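Local coordinates for protein 3-phytase (Klebsiella pneumoniae, PDB 2WNH) that probably hydrolyses phytate (inositol hexakisphosphate), releasing phosphate, as a 3-phytase of the histidine acid phosphatase family, at residues L216-N221 and G230-A235. The protein carries 3 engineered substitutions. Numbering follows the deposited sequence.
Sequences LGWSEN and GKIAQA
W218 carries this contact, pressing the six-membered part of its indole against the backbone of A233, Q234 and A235. The ring reaches out from the last turn of helix 204-219. CG lies anti to the backbone N (chi1 -178°), which carries the indole away from the helix toward the loop. W218 CH2 comes to 3.5 Å from Q234 CA, and W218 CZ2 to 3.4 Å from A235 N.

The backbone wraps round a corner of the ring. A233 O sits at the edge, in the ring plane, 3.5 Å from W218 CH2. Q234 O stands over one face, offset toward the rim. A235 CA lies over the same face, 3.7 Å above the plane and again near the rim. The methyl A235 CB is 4.0 Å from W218 NE1. I232 adds a looser apolar touch, with its branch CG2 4.3 Å from W218 CE3; this methyl approaches obliquely. The CB atoms of A233 and Q234 point away from the helix, so these two residues meet the indole mainly through their main chain.

On helix 345-349, R349 makes a cation-pi contact with the W218 ring and donates a hydrogen bond to W218 O. D346 OD1 of the same helix takes a weak hydrogen bond from W218 NE1. Q237 holds the loop through bonds to K231 O and to the backbone N of A233 and Q234.

Helix 204-219 ends in a Schellman motif. N221, the first residue to leave helical phi/psi, has positive phi (64°). Two bonds run back into the last turn, one of them from N221 N to W218 O (3.1 Å). W218, in that turn, packs on the loop leading to helix 235-239. The contact thus joins the C-terminal turn of helix 204-219, the loop 230-235 and helix 345-349 within the histidine acid phosphatase fold.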
ATOM      1  N   LEU B 216      14.470  17.585  26.776  1.00 17.45           N
ATOM      2  CA  LEU B 216      14.747  17.308  25.351  1.00 16.60           C
ATOM      3  C   LEU B 216      15.599  16.044  25.169  1.00 16.10           C
ATOM      4  O   LEU B 216      15.264  15.199  24.328  1.00 16.52           O
ATOM      5  CB  LEU B 216      15.397  18.526  24.660  1.00 17.92           C
ATOM      6  CG  LEU B 216      14.460  19.727  24.445  1.00 19.24           C
ATOM      7  CD1 LEU B 216      15.262  20.967  24.092  1.00 17.79           C
ATOM      8  CD2 LEU B 216      13.385  19.431  23.399  1.00 19.59           C
ATOM      9  N   GLY B 217      16.658  15.879  25.970  1.00 16.88           N
ATOM     10  CA  GLY B 217      17.456  14.624  25.938  1.00 16.72           C
ATOM     11  C   GLY B 217      16.683  13.339  26.261  1.00 17.25           C
ATOM     12  O   GLY B 217      16.953  12.285  25.640  1.00 16.79           O
ATOM     13  N   TRP B 218      15.755  13.414  27.230  1.00 16.29           N
ATOM     14  CA  TRP B 218      14.820  12.313  27.530  1.00 16.40           C
ATOM     15  C   TRP B 218      13.986  12.008  26.289  1.00 16.01           C
ATOM     16  O   TRP B 218      13.882  10.861  25.832  1.00 15.23           O
ATOM     17  CB  TRP B 218      13.871  12.634  28.708  1.00 17.79           C
ATOM     18  CG  TRP B 218      12.969  11.441  29.011  1.00 16.36           C
ATOM     19  CD1 TRP B 218      11.692  11.219  28.551  1.00 18.04           C
ATOM     20  CD2 TRP B 218      13.330  10.277  29.770  1.00 21.15           C
ATOM     21  NE1 TRP B 218      11.234   9.995  29.000  1.00 21.04           N
ATOM     22  CE2 TRP B 218      12.214   9.406  29.761  1.00 20.24           C
ATOM     23  CE3 TRP B 218      14.482   9.905  30.490  1.00 24.08           C
ATOM     24  CZ2 TRP B 218      12.223   8.162  30.426  1.00 22.45           C
ATOM     25  CZ3 TRP B 218      14.488   8.659  31.156  1.00 23.04           C
ATOM     26  CH2 TRP B 218      13.362   7.812  31.116  1.00 21.33           C
ATOM     27  N   SER B 219      13.382  13.061  25.752  1.00 15.61           N
ATOM     28  CA  SER B 219      12.456  12.942  24.622  1.00 15.70           C
ATOM     29  C   SER B 219      13.147  12.410  23.371  1.00 15.54           C
ATOM     30  O   SER B 219      12.508  11.723  22.547  1.00 16.92           O
ATOM     31  CB  SER B 219      11.832  14.306  24.325  1.00 15.82           C
ATOM     32  OG  SER B 219      11.153  14.780  25.477  1.00 17.35           O
ATOM     33  N   GLU B 220      14.427  12.744  23.242  1.00 15.55           N
ATOM     34  CA  GLU B 220      15.320  12.314  22.152  1.00 15.76           C
ATOM     35  C   GLU B 220      15.634  10.809  22.156  1.00 14.70           C
ATOM     36  O   GLU B 220      16.121  10.262  21.163  1.00 15.61           O
ATOM     37  CB  GLU B 220      16.648  13.111  22.253  1.00 15.45           C
ATOM     38  CG  GLU B 220      17.785  12.719  21.277  1.00 16.13           C
ATOM     39  CD  GLU B 220      17.549  13.222  19.849  1.00 14.84           C
ATOM     40  OE1 GLU B 220      16.466  13.752  19.559  1.00 16.62           O
ATOM     41  OE2 GLU B 220      18.472  13.096  19.001  1.00 16.12           O
ATOM     42  N   ASN B 221      15.411  10.151  23.288  1.00 15.11           N
ATOM     43  CA  ASN B 221      15.962   8.790  23.474  1.00 15.76           C
ATOM     44  C   ASN B 221      17.511   8.743  23.495  1.00 15.59           C
ATOM     45  O   ASN B 221      18.140   7.789  22.983  1.00 16.15           O
ATOM     46  CB  ASN B 221      15.372   7.791  22.439  1.00 14.72           C
ATOM     47  CG  ASN B 221      15.576   6.331  22.855  1.00 18.74           C
ATOM     48  OD1 ASN B 221      15.715   6.033  24.049  1.00 17.37           O
ATOM     49  ND2 ASN B 221      15.609   5.418  21.875  1.00 16.49           N
ATOM     50  N   GLY B 230      23.758   9.230  33.825  1.00 28.33           N
ATOM     51  CA  GLY B 230      23.118   8.068  34.432  1.00 27.77           C
ATOM     52  C   GLY B 230      22.226   8.330  35.632  1.00 27.46           C
ATOM     53  O   GLY B 230      21.646   7.409  36.163  1.00 27.15           O
ATOM     54  N   LYS B 231      22.064   9.589  36.028  1.00 27.45           N
ATOM     55  CA  LYS B 231      21.313   9.909  37.244  1.00 27.67           C
ATOM     56  C   LYS B 231      19.785   9.933  37.059  1.00 27.54           C
ATOM     57  O   LYS B 231      19.027   9.893  38.045  1.00 27.63           O
ATOM     58  CB  LYS B 231      21.805  11.237  37.847  1.00 28.13           C
ATOM     59  CG  LYS B 231      23.306  11.316  38.170  1.00 31.26           C
ATOM     60  CD  LYS B 231      23.690  10.391  39.303  1.00 33.59           C
ATOM     61  CE  LYS B 231      25.051  10.767  39.896  1.00 38.89           C
ATOM     62  NZ  LYS B 231      25.553   9.678  40.797  1.00 41.32           N
ATOM     63  N   ILE B 232      19.333  10.037  35.806  1.00 26.10           N
ATOM     64  CA  ILE B 232      17.897  10.056  35.504  1.00 24.62           C
ATOM     65  C   ILE B 232      17.542   8.845  34.656  1.00 24.17           C
ATOM     66  O   ILE B 232      18.087   8.663  33.571  1.00 23.95           O
ATOM     67  CB  ILE B 232      17.446  11.364  34.797  1.00 24.90           C
ATOM     68  CG1 ILE B 232      17.593  12.561  35.763  1.00 22.93           C
ATOM     69  CG2 ILE B 232      15.991  11.228  34.297  1.00 22.98           C
ATOM     70  CD1 ILE B 232      17.337  13.927  35.150  1.00 28.53           C
ATOM     71  N   ALA B 233      16.623   8.036  35.157  1.00 23.96           N
ATOM     72  CA  ALA B 233      16.298   6.774  34.504  1.00 24.96           C
ATOM     73  C   ALA B 233      14.809   6.551  34.226  1.00 25.61           C
ATOM     74  O   ALA B 233      14.440   5.581  33.565  1.00 24.87           O
ATOM     75  CB  ALA B 233      16.862   5.632  35.314  1.00 26.02           C
ATOM     76  N   GLN B 234      13.946   7.415  34.749  1.00 25.41           N
ATOM     77  CA  GLN B 234      12.519   7.329  34.453  1.00 26.24           C
ATOM     78  C   GLN B 234      11.899   8.693  34.178  1.00 24.33           C
ATOM     79  O   GLN B 234      12.434   9.715  34.607  1.00 23.44           O
ATOM     80  CB  GLN B 234      11.752   6.606  35.561  1.00 28.36           C
ATOM     81  CG  GLN B 234      12.117   7.026  36.971  1.00 33.65           C
ATOM     82  CD  GLN B 234      11.444   6.159  38.030  1.00 41.66           C
ATOM     83  OE1 GLN B 234      12.117   5.488  38.818  1.00 46.13           O
ATOM     84  NE2 GLN B 234      10.110   6.167  38.051  1.00 44.07           N
ATOM     85  N   ALA B 235      10.776   8.684  33.457  1.00 23.49           N
ATOM     86  CA  ALA B 235      10.091   9.910  33.034  1.00 22.27           C
ATOM     87  C   ALA B 235       9.669  10.783  34.218  1.00 23.18           C
ATOM     88  O   ALA B 235       9.702  12.010  34.136  1.00 22.42           O
ATOM     89  CB  ALA B 235       8.872   9.581  32.147  1.00 23.60           C
TER